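Local coordinates for copper-containing nitrite reductase (Hyphomicrobium denitrificans 1NES1, PDB 6TFO), which probably reduces nitrite to nitric oxide and water with electrons from cytochrome c, working as a copper-containing homotrimer, at residues 83-87 against 112-116; 178-182 against 330-335; 257-261 against 399-403. All coordinates share one frame; numbering follows the deposited sequence.

How the contacts relate
The three contacts sit in the N-terminal cupredoxin domain, at a domain junction and beside a copper of the catalytic part. In contact 1, Y116 comes within about 6 Å of the side chains of copper ligands C117 and M127 and about 9 Å of the metal itself. Contacts 2 and 3 both use the sheet containing strands 328-331 and 400-407, their centres about 22 Å apart, and their segments alternate along the chain. Contact 3 lies beside the copper bound by H227 and H262, the nearest atom of G399 about 5 Å from the metal. Contact 1 stands apart, its centre about 33 Å from that of contact 2 and 49 Å from that of contact 3.

Contact 1: 83-87 against 112-116; sequences VIDQY and QFDYY
V83 and Y116 form an antiparallel hydrogen-bonded pair: V83 N reaches Y116 O at 2.7 Å, and Y116 N returns to V83 O at 3.0 Å. Beside it, Y115 CA makes a CA-H...O contact with V83 O. The Y116 ring folds back over V83 because CG sits between the backbone N and the carbonyl carbon (chi1 69°), so V83 CB lies over one ring face, 4.0 Å from its centroid, in a CH-pi contact. I84 CG2 meets F113 CB, and Y87 drives its CE2 edge into the face of F113 in a T-shaped stack, centroids 5.2 Å apart and planes at 72°; Y87 OH is anchored separately by K109 N. Q86 closes the F113 edge, Q86 CG 3.5 Å from F113 CD1; although Q86 as a whole is exposed, its OE1 is covered and has no partner in the model.

The solvent side is D85, whose OD1 accepts Y116 OH on its syn side at 2.7 Å, the carboxylate turned 75° from the ring. Strand 111-116 runs straight into copper ligand C117. R123 makes a cation-pi contact with Y116 and a salt bridge to D114. D85 thus holds the phenol end, V83 and probably R123 limit the ring's turning, and charges of both signs probably polarise it.

Contact 2: 178-182 against 330-335; sequences GQLDD and LFNGSV
The classic beta bulge that L180 and D181 form against strand 184-191 receives the chain leaving a type I' turn that runs from F331 to S334. V335 N, just past the turn, donates to L180 O at 2.8 Å; the bond is nearly straight (160° at the hydrogen) and arrives almost along the C=O axis. S334 CB rests 3.4 Å from Q179 O, while S334 OG is bonded to T149. Beside this backbone bond, L180 and L330 meet at about a right angle, CD1 to CD1 at 3.6 Å, and both also pack on I302. The contact thus joins the end of strand 166-181, in one cupredoxin domain, to the strand-turn edge of the next, and Y188 OH binds G333 O from the first domain's sheet. D181 lies against V335, its CG 3.6 Å from V335 CB, with CG anti to the backbone N (chi1 -159°). D181 OD1 also accepts D182 N on its anti side at 2.8 Å. A glycine here would probably leave V335 without the carboxylate that covers it and D182 N without this acceptor. Q179 NE2 donates to D181 O at 2.9 Å, and Q179 OE1 is held by T144 N and A145 N.

Contact 3: 257-261 against 399-403; sequences GIFVY and GGATI
G399 O, on the glycine whose carbonyl carbon V260 touches, is gripped by two groups: T393 OG1 of a neighbouring subunit is hydrogen-bonded to it, and H227 ND1 adds a weak hydrogen bond. H227 is a ligand of the copper that H262 also binds, so G399 probably helps to position that imidazole from the second shell. V260 packs against the same glycine. V260 CG1 comes 3.4 Å from G399 C and 3.3 Å from G400 O, meeting the backbone of both glycines directly, and V260 CG2 lies near G399 CA. CG1 almost eclipses the backbone N (chi1 -5°), an unfavourable rotation that the close backbone contacts may impose.

Strand 257-262 belongs to one cupredoxin domain and strand 400-407 to the next. They pack face to face rather than as sheet neighbours: the axes of 257-261 and 400-403 approach to 5.9 Å with their directions 145° apart. A401 CB points toward strand 257-262, 3.6 Å from I258 O, and takes I258 CG1 at 4.1 Å. I258 extends that CG1 anti to its nitrogen (chi1 -179°), leaving CG2 to meet I403 CG1 at 3.9 Å; F355 of strand 351-360 packs against both isoleucines. Two of the backbone atoms, I258 O and V260 N, are bonded across the subunit boundary: the side-chain amide of Q392 of the neighbouring subunit donates through NE2 to I258 O and accepts V260 N at OE1, and Q392 also packs on A401.

Contact 1: 83-87 against 112-116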
ATOM      1  N   VAL C  83      -0.173  17.092 -29.140  1.00 43.70           N
ATOM      2  CA  VAL C  83       0.007  17.915 -30.361  1.00 43.12           C
ATOM      3  C   VAL C  83      -1.378  18.301 -30.874  1.00 46.07           C
ATOM      4  O   VAL C  83      -2.286  17.445 -30.845  1.00 41.77           O
ATOM      5  CB  VAL C  83       0.815  17.154 -31.423  1.00 44.76           C
ATOM      6  CG1 VAL C  83       1.001  17.983 -32.689  1.00 47.85           C
ATOM      7  CG2 VAL C  83       2.151  16.699 -30.879  1.00 42.92           C
ATOM      8  N   ILE C  84      -1.521  19.547 -31.325  1.00 48.45           N
ATOM      9  CA  ILE C  84      -2.724  20.075 -32.039  1.00 52.44           C
ATOM     10  C   ILE C  84      -2.218  20.722 -33.328  1.00 59.63           C
ATOM     11  O   ILE C  84      -1.500  21.752 -33.235  1.00 65.77           O
ATOM     12  CB  ILE C  84      -3.482  21.058 -31.127  1.00 51.92           C
ATOM     13  CG1 ILE C  84      -3.510  20.552 -29.682  1.00 51.19           C
ATOM     14  CG2 ILE C  84      -4.870  21.347 -31.683  1.00 48.53           C
ATOM     15  CD1 ILE C  84      -4.606  21.142 -28.833  1.00 51.92           C
ATOM     16  N   ASP C  85      -2.491  20.104 -34.478  1.00 68.09           N
ATOM     17  CA  ASP C  85      -1.771  20.425 -35.745  1.00 70.86           C
ATOM     18  C   ASP C  85      -2.138  21.841 -36.207  1.00 75.70           C
ATOM     19  O   ASP C  85      -1.203  22.608 -36.548  1.00 70.61           O
ATOM     20  CB  ASP C  85      -2.046  19.379 -36.831  1.00 68.69           C
ATOM     21  CG  ASP C  85      -1.309  18.062 -36.608  1.00 64.76           C
ATOM     22  OD1 ASP C  85      -0.316  18.053 -35.874  1.00 58.47           O
ATOM     23  OD2 ASP C  85      -1.737  17.056 -37.164  1.00 70.56           O
ATOM     24  N   GLN C  86      -3.435  22.176 -36.168  1.00 77.71           N
ATOM     25  CA  GLN C  86      -4.036  23.364 -36.833  1.00 75.37           C
ATOM     26  C   GLN C  86      -3.612  24.627 -36.084  1.00 72.91           C
ATOM     27  O   GLN C  86      -3.810  25.711 -36.629  1.00 80.90           O
ATOM     28  CB  GLN C  86      -5.561  23.238 -36.898  1.00 75.48           C
ATOM     29  CG  GLN C  86      -6.017  21.954 -37.573  1.00 85.53           C
ATOM     30  CD  GLN C  86      -5.757  20.698 -36.766  1.00 90.67           C
ATOM     31  OE1 GLN C  86      -5.460  20.726 -35.566  1.00 84.95           O
ATOM     32  NE2 GLN C  86      -5.872  19.563 -37.436  1.00 92.34           N
ATOM     33  N   TYR C  87      -3.075  24.469 -34.867  1.00 65.90           N
ATOM     34  CA  TYR C  87      -2.581  25.557 -33.985  1.00 56.86           C
ATOM     35  C   TYR C  87      -1.057  25.494 -33.858  1.00 51.89           C
ATOM     36  O   TYR C  87      -0.492  26.259 -33.075  1.00 50.25           O
ATOM     37  CB  TYR C  87      -3.243  25.456 -32.610  1.00 56.18           C
ATOM     38  CG  TYR C  87      -4.682  25.896 -32.629  1.00 57.39           C
ATOM     39  CD1 TYR C  87      -4.999  27.231 -32.674  1.00 58.29           C
ATOM     40  CD2 TYR C  87      -5.726  24.990 -32.676  1.00 59.15           C
ATOM     41  CE1 TYR C  87      -6.310  27.658 -32.711  1.00 57.81           C
ATOM     42  CE2 TYR C  87      -7.043  25.403 -32.724  1.00 59.74           C
ATOM     43  CZ  TYR C  87      -7.342  26.749 -32.739  1.00 57.78           C
ATOM     44  OH  TYR C  87      -8.632  27.193 -32.766  1.00 65.88           O
ATOM     45  N   GLN C 112     -13.479  21.532 -34.637  1.00 54.89           N
ATOM     46  CA  GLN C 112     -12.992  20.386 -33.827  1.00 55.65           C
ATOM     47  C   GLN C 112     -11.595  20.010 -34.309  1.00 51.49           C
ATOM     48  O   GLN C 112     -11.399  19.926 -35.509  1.00 50.72           O
ATOM     49  CB  GLN C 112     -13.952  19.204 -33.911  1.00 59.01           C
ATOM     50  CG  GLN C 112     -15.396  19.586 -33.636  1.00 63.81           C
ATOM     51  CD  GLN C 112     -16.135  18.518 -32.871  1.00 66.00           C
ATOM     52  OE1 GLN C 112     -17.188  18.774 -32.311  1.00 74.84           O
ATOM     53  NE2 GLN C 112     -15.568  17.325 -32.815  1.00 60.82           N
ATOM     54  N   PHE C 113     -10.672  19.810 -33.377  1.00 51.70           N
ATOM     55  CA  PHE C 113      -9.226  19.625 -33.641  1.00 58.05           C
ATOM     56  C   PHE C 113      -8.725  18.507 -32.736  1.00 57.80           C
ATOM     57  O   PHE C 113      -9.037  18.555 -31.545  1.00 54.12           O
ATOM     58  CB  PHE C 113      -8.456  20.931 -33.401  1.00 58.87           C
ATOM     59  CG  PHE C 113      -9.038  22.123 -34.121  1.00 57.29           C
ATOM     60  CD1 PHE C 113      -8.695  22.406 -35.438  1.00 58.07           C
ATOM     61  CD2 PHE C 113      -9.958  22.943 -33.493  1.00 53.89           C
ATOM     62  CE1 PHE C 113      -9.245  23.498 -36.096  1.00 55.50           C
ATOM     63  CE2 PHE C 113     -10.503  24.039 -34.152  1.00 54.28           C
ATOM     64  CZ  PHE C 113     -10.165  24.306 -35.456  1.00 52.72           C
ATOM     65  N   ASP C 114      -8.014  17.531 -33.302  1.00 60.46           N
ATOM     66  CA  ASP C 114      -7.434  16.403 -32.539  1.00 54.51           C
ATOM     67  C   ASP C 114      -6.254  16.921 -31.738  1.00 46.68           C
ATOM     68  O   ASP C 114      -5.386  17.585 -32.326  1.00 52.14           O
ATOM     69  CB  ASP C 114      -7.010  15.250 -33.448  1.00 57.57           C
ATOM     70  CG  ASP C 114      -8.169  14.378 -33.908  1.00 57.70           C
ATOM     71  OD1 ASP C 114      -9.316  14.632 -33.479  1.00 59.86           O
ATOM     72  OD2 ASP C 114      -7.912  13.460 -34.705  1.00 58.00           O
ATOM     73  N   TYR C 115      -6.260  16.645 -30.440  1.00 45.54           N
ATOM     74  CA  TYR C 115      -5.027  16.566 -29.629  1.00 44.58           C
ATOM     75  C   TYR C 115      -4.625  15.097 -29.572  1.00 44.67           C
ATOM     76  O   TYR C 115      -5.504  14.245 -29.330  1.00 44.83           O
ATOM     77  CB  TYR C 115      -5.232  17.215 -28.263  1.00 46.84           C
ATOM     78  CG  TYR C 115      -6.126  16.517 -27.270  1.00 45.39           C
ATOM     79  CD1 TYR C 115      -5.601  15.608 -26.360  1.00 46.09           C
ATOM     80  CD2 TYR C 115      -7.454  16.873 -27.144  1.00 44.50           C
ATOM     81  CE1 TYR C 115      -6.394  15.012 -25.397  1.00 46.30           C
ATOM     82  CE2 TYR C 115      -8.265  16.280 -26.192  1.00 43.92           C
ATOM     83  CZ  TYR C 115      -7.734  15.344 -25.320  1.00 46.98           C
ATOM     84  OH  TYR C 115      -8.515  14.763 -24.363  1.00 45.01           O
ATOM     85  N   TYR C 116      -3.344  14.813 -29.794  1.00 42.00           N
ATOM     86  CA  TYR C 116      -2.828  13.432 -29.898  1.00 40.94           C
ATOM     87  C   TYR C 116      -1.357  13.378 -29.491  1.00 43.99           C
ATOM     88  O   TYR C 116      -0.675  14.409 -29.467  1.00 50.06           O
ATOM     89  CB  TYR C 116      -3.031  12.932 -31.327  1.00 43.48           C
ATOM     90  CG  TYR C 116      -2.152  13.615 -32.332  1.00 43.47           C
ATOM     91  CD1 TYR C 116      -0.885  13.130 -32.600  1.00 43.37           C
ATOM     92  CD2 TYR C 116      -2.571  14.762 -32.989  1.00 46.21           C
ATOM     93  CE1 TYR C 116      -0.052  13.760 -33.510  1.00 45.99           C
ATOM     94  CE2 TYR C 116      -1.751  15.399 -33.911  1.00 48.11           C
ATOM     95  CZ  TYR C 116      -0.482  14.904 -34.163  1.00 48.21           C
ATOM     96  OH  TYR C 116       0.338  15.521 -35.060  1.00 43.15           O
TER

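Contact 2: 178-182 against 330-335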
ATOM      1  N   GLY C 178     -20.753  30.484   0.710  1.00 47.60           N
ATOM      2  CA  GLY C 178     -20.381  31.474  -0.312  1.00 49.14           C
ATOM      3  C   GLY C 178     -19.912  30.792  -1.569  1.00 45.41           C
ATOM      4  O   GLY C 178     -19.520  29.622  -1.483  1.00 49.89           O
ATOM      5  N   GLN C 179     -20.004  31.485  -2.702  1.00 43.14           N
ATOM      6  CA  GLN C 179     -19.540  30.993  -4.016  1.00 47.72           C
ATOM      7  C   GLN C 179     -18.019  31.205  -4.097  1.00 48.48           C
ATOM      8  O   GLN C 179     -17.582  32.328  -4.415  1.00 49.15           O
ATOM      9  CB  GLN C 179     -20.336  31.712  -5.107  1.00 47.83           C
ATOM     10  CG  GLN C 179     -20.337  30.990  -6.440  1.00 48.05           C
ATOM     11  CD  GLN C 179     -21.210  29.755  -6.404  1.00 51.69           C
ATOM     12  OE1 GLN C 179     -22.265  29.726  -5.756  1.00 53.47           O
ATOM     13  NE2 GLN C 179     -20.777  28.712  -7.093  1.00 47.22           N
ATOM     14  N   LEU C 180     -17.247  30.167  -3.761  1.00 45.92           N
ATOM     15  CA  LEU C 180     -15.758  30.169  -3.760  1.00 43.71           C
ATOM     16  C   LEU C 180     -15.261  30.215  -5.211  1.00 47.70           C
ATOM     17  O   LEU C 180     -14.297  30.943  -5.494  1.00 48.33           O
ATOM     18  CB  LEU C 180     -15.258  28.924  -3.023  1.00 42.79           C
ATOM     19  CG  LEU C 180     -13.765  28.599  -3.132  1.00 43.78           C
ATOM     20  CD1 LEU C 180     -12.911  29.778  -2.689  1.00 45.89           C
ATOM     21  CD2 LEU C 180     -13.419  27.375  -2.293  1.00 40.86           C
ATOM     22  N   ASP C 181     -15.903  29.471  -6.106  1.00 47.56           N
ATOM     23  CA  ASP C 181     -15.569  29.440  -7.553  1.00 48.27           C
ATOM     24  C   ASP C 181     -16.880  29.198  -8.299  1.00 52.02           C
ATOM     25  O   ASP C 181     -17.913  29.026  -7.622  1.00 55.56           O
ATOM     26  CB  ASP C 181     -14.471  28.394  -7.806  1.00 51.67           C
ATOM     27  CG  ASP C 181     -13.640  28.529  -9.071  1.00 46.70           C
ATOM     28  OD1 ASP C 181     -14.090  29.217 -10.011  1.00 49.02           O
ATOM     29  OD2 ASP C 181     -12.539  27.924  -9.098  1.00 42.53           O
ATOM     30  N   ASP C 182     -16.822  29.187  -9.629  1.00 52.16           N
ATOM     31  CA  ASP C 182     -17.905  29.017 -10.626  1.00 55.41           C
ATOM     32  C   ASP C 182     -18.945  27.947 -10.213  1.00 59.60           C
ATOM     33  O   ASP C 182     -20.172  28.207 -10.348  1.00 58.71           O
ATOM     34  CB  ASP C 182     -17.187  28.681 -11.934  1.00 59.92           C
ATOM     35  CG  ASP C 182     -17.945  28.968 -13.209  1.00 68.21           C
ATOM     36  OD1 ASP C 182     -18.897  29.777 -13.180  1.00 71.95           O
ATOM     37  OD2 ASP C 182     -17.579  28.355 -14.219  1.00 74.23           O
ATOM     38  N   LEU C 330      -6.752  33.913  -2.652  1.00 34.89           N
ATOM     39  CA  LEU C 330      -7.889  34.755  -3.115  1.00 40.39           C
ATOM     40  C   LEU C 330      -7.708  36.247  -2.793  1.00 42.79           C
ATOM     41  O   LEU C 330      -7.254  36.595  -1.665  1.00 44.15           O
ATOM     42  CB  LEU C 330      -9.174  34.233  -2.467  1.00 41.48           C
ATOM     43  CG  LEU C 330      -9.436  32.739  -2.641  1.00 40.33           C
ATOM     44  CD1 LEU C 330     -10.531  32.301  -1.687  1.00 40.62           C
ATOM     45  CD2 LEU C 330      -9.778  32.408  -4.085  1.00 39.41           C
ATOM     46  N   PHE C 331      -8.116  37.094  -3.745  1.00 45.04           N
ATOM     47  CA  PHE C 331      -8.443  38.527  -3.514  1.00 44.78           C
ATOM     48  C   PHE C 331      -9.938  38.632  -3.220  1.00 45.72           C
ATOM     49  O   PHE C 331     -10.722  38.164  -4.038  1.00 45.06           O
ATOM     50  CB  PHE C 331      -8.093  39.394  -4.726  1.00 40.38           C
ATOM     51  CG  PHE C 331      -6.621  39.524  -5.027  1.00 36.92           C
ATOM     52  CD1 PHE C 331      -5.703  39.759  -4.015  1.00 36.65           C
ATOM     53  CD2 PHE C 331      -6.155  39.444  -6.330  1.00 38.17           C
ATOM     54  CE1 PHE C 331      -4.353  39.880  -4.298  1.00 35.18           C
ATOM     55  CE2 PHE C 331      -4.801  39.583  -6.617  1.00 35.19           C
ATOM     56  CZ  PHE C 331      -3.903  39.785  -5.600  1.00 36.95           C
ATOM     57  N   ASN C 332     -10.295  39.203  -2.067  1.00 51.95           N
ATOM     58  CA  ASN C 332     -11.685  39.564  -1.688  1.00 49.54           C
ATOM     59  C   ASN C 332     -12.561  38.318  -1.847  1.00 49.97           C
ATOM     60  O   ASN C 332     -13.651  38.416  -2.452  1.00 50.65           O
ATOM     61  CB  ASN C 332     -12.206  40.758  -2.501  1.00 50.48           C
ATOM     62  CG  ASN C 332     -11.463  42.058  -2.248  1.00 49.02           C
ATOM     63  OD1 ASN C 332     -10.334  42.066  -1.765  1.00 46.21           O
ATOM     64  ND2 ASN C 332     -12.083  43.175  -2.576  1.00 40.56           N
ATOM     65  N   GLY C 333     -12.075  37.178  -1.362  1.00 46.94           N
ATOM     66  CA  GLY C 333     -12.943  36.078  -0.896  1.00 52.03           C
ATOM     67  C   GLY C 333     -13.232  34.971  -1.896  1.00 46.80           C
ATOM     68  O   GLY C 333     -13.665  33.911  -1.441  1.00 48.50           O
ATOM     69  N   SER C 334     -13.045  35.172  -3.198  1.00 43.96           N
ATOM     70  CA  SER C 334     -13.541  34.209  -4.211  1.00 47.19           C
ATOM     71  C   SER C 334     -12.633  34.187  -5.442  1.00 48.66           C
ATOM     72  O   SER C 334     -11.927  35.172  -5.701  1.00 40.09           O
ATOM     73  CB  SER C 334     -14.978  34.501  -4.596  1.00 49.48           C
ATOM     74  OG  SER C 334     -15.044  35.464  -5.640  1.00 45.49           O
ATOM     75  N   VAL C 335     -12.651  33.066  -6.160  1.00 48.57           N
ATOM     76  CA  VAL C 335     -12.054  32.965  -7.517  1.00 51.57           C
ATOM     77  C   VAL C 335     -12.938  33.819  -8.424  1.00 51.99           C
ATOM     78  O   VAL C 335     -14.173  33.696  -8.322  1.00 56.36           O
ATOM     79  CB  VAL C 335     -11.943  31.509  -8.003  1.00 49.79           C
ATOM     80  CG1 VAL C 335     -11.250  31.426  -9.354  1.00 46.90           C
ATOM     81  CG2 VAL C 335     -11.234  30.626  -6.982  1.00 50.23           C
TER

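Contact 3: 257-261 against 399-403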
ATOM      1  N   GLY C 257      -2.345  55.001  10.646  1.00 51.27           N
ATOM      2  CA  GLY C 257      -1.924  53.744  10.012  1.00 54.83           C
ATOM      3  C   GLY C 257      -3.062  53.068   9.273  1.00 52.55           C
ATOM      4  O   GLY C 257      -4.231  53.470   9.452  1.00 49.57           O
ATOM      5  N   ILE C 258      -2.703  52.103   8.429  1.00 53.55           N
ATOM      6  CA  ILE C 258      -3.648  51.206   7.708  1.00 50.60           C
ATOM      7  C   ILE C 258      -3.519  49.826   8.378  1.00 48.69           C
ATOM      8  O   ILE C 258      -2.469  49.179   8.282  1.00 44.05           O
ATOM      9  CB  ILE C 258      -3.402  51.251   6.183  1.00 47.46           C
ATOM     10  CG1 ILE C 258      -4.385  50.349   5.437  1.00 48.98           C
ATOM     11  CG2 ILE C 258      -1.950  50.961   5.813  1.00 44.96           C
ATOM     12  CD1 ILE C 258      -5.821  50.753   5.607  1.00 48.32           C
ATOM     13  N   PHE C 259      -4.525  49.457   9.159  1.00 46.59           N
ATOM     14  CA  PHE C 259      -4.453  48.334  10.126  1.00 51.56           C
ATOM     15  C   PHE C 259      -5.343  47.185   9.644  1.00 50.62           C
ATOM     16  O   PHE C 259      -6.506  47.442   9.267  1.00 53.62           O
ATOM     17  CB  PHE C 259      -4.864  48.829  11.514  1.00 54.58           C
ATOM     18  CG  PHE C 259      -3.929  49.866  12.076  1.00 52.82           C
ATOM     19  CD1 PHE C 259      -2.676  49.505  12.548  1.00 47.94           C
ATOM     20  CD2 PHE C 259      -4.290  51.204  12.109  1.00 53.95           C
ATOM     21  CE1 PHE C 259      -1.809  50.457  13.060  1.00 52.58           C
ATOM     22  CE2 PHE C 259      -3.423  52.157  12.619  1.00 52.53           C
ATOM     23  CZ  PHE C 259      -2.180  51.784  13.086  1.00 53.48           C
ATOM     24  N   VAL C 260      -4.835  45.951   9.632  1.00 48.55           N
ATOM     25  CA  VAL C 260      -5.750  44.789   9.443  1.00 47.12           C
ATOM     26  C   VAL C 260      -6.423  44.571  10.800  1.00 44.56           C
ATOM     27  O   VAL C 260      -5.758  44.789  11.837  1.00 42.25           O
ATOM     28  CB  VAL C 260      -5.116  43.515   8.843  1.00 53.52           C
ATOM     29  CG1 VAL C 260      -3.664  43.676   8.414  1.00 51.09           C
ATOM     30  CG2 VAL C 260      -5.326  42.286   9.718  1.00 52.26           C
ATOM     31  N   TYR C 261      -7.731  44.338  10.772  1.00 41.08           N
ATOM     32  CA  TYR C 261      -8.491  43.751  11.902  1.00 43.98           C
ATOM     33  C   TYR C 261      -8.926  42.341  11.468  1.00 47.45           C
ATOM     34  O   TYR C 261      -9.025  42.071  10.227  1.00 43.10           O
ATOM     35  CB  TYR C 261      -9.654  44.653  12.317  1.00 43.25           C
ATOM     36  CG  TYR C 261     -10.820  44.723  11.361  1.00 44.49           C
ATOM     37  CD1 TYR C 261     -10.848  45.646  10.329  1.00 40.56           C
ATOM     38  CD2 TYR C 261     -11.920  43.881  11.505  1.00 45.47           C
ATOM     39  CE1 TYR C 261     -11.924  45.722   9.458  1.00 42.65           C
ATOM     40  CE2 TYR C 261     -13.004  43.952  10.641  1.00 42.08           C
ATOM     41  CZ  TYR C 261     -13.011  44.885   9.618  1.00 42.98           C
ATOM     42  OH  TYR C 261     -14.067  44.981   8.748  1.00 45.69           O
ATOM     43  N   GLY C 399      -1.358  39.805   8.585  1.00 39.81           N
ATOM     44  CA  GLY C 399      -1.555  40.789   9.670  1.00 43.60           C
ATOM     45  C   GLY C 399      -0.831  42.101   9.377  1.00 45.70           C
ATOM     46  O   GLY C 399      -0.639  42.923  10.308  1.00 45.68           O
ATOM     47  N   GLY C 400      -0.440  42.280   8.116  1.00 43.79           N
ATOM     48  CA  GLY C 400       0.131  43.523   7.585  1.00 44.22           C
ATOM     49  C   GLY C 400      -0.751  44.092   6.486  1.00 45.56           C
ATOM     50  O   GLY C 400      -1.579  43.354   5.879  1.00 41.86           O
ATOM     51  N   ALA C 401      -0.595  45.388   6.251  1.00 50.51           N
ATOM     52  CA  ALA C 401      -1.248  46.133   5.156  1.00 48.31           C
ATOM     53  C   ALA C 401      -0.287  47.227   4.715  1.00 44.66           C
ATOM     54  O   ALA C 401       0.696  47.465   5.413  1.00 42.14           O
ATOM     55  CB  ALA C 401      -2.574  46.701   5.609  1.00 48.08           C
ATOM     56  N   THR C 402      -0.553  47.782   3.546  1.00 45.24           N
ATOM     57  CA  THR C 402       0.206  48.876   2.914  1.00 47.61           C
ATOM     58  C   THR C 402      -0.779  49.745   2.128  1.00 48.37           C
ATOM     59  O   THR C 402      -1.995  49.396   2.053  1.00 41.66           O
ATOM     60  CB  THR C 402       1.343  48.362   2.017  1.00 46.53           C
ATOM     61  OG1 THR C 402       2.203  49.457   1.677  1.00 46.94           O
ATOM     62  CG2 THR C 402       0.860  47.739   0.730  1.00 45.92           C
ATOM     63  N   ILE C 403      -0.254  50.855   1.618  1.00 40.84           N
ATOM     64  CA  ILE C 403      -0.940  51.757   0.668  1.00 45.59           C
ATOM     65  C   ILE C 403       0.003  51.906  -0.512  1.00 44.15           C
ATOM     66  O   ILE C 403       1.196  52.132  -0.276  1.00 45.97           O
ATOM     67  CB  ILE C 403      -1.248  53.099   1.345  1.00 51.75           C
ATOM     68  CG1 ILE C 403      -2.256  52.922   2.485  1.00 57.86           C
ATOM     69  CG2 ILE C 403      -1.702  54.119   0.317  1.00 48.57           C
ATOM     70  CD1 ILE C 403      -2.369  54.120   3.403  1.00 60.76           C
TER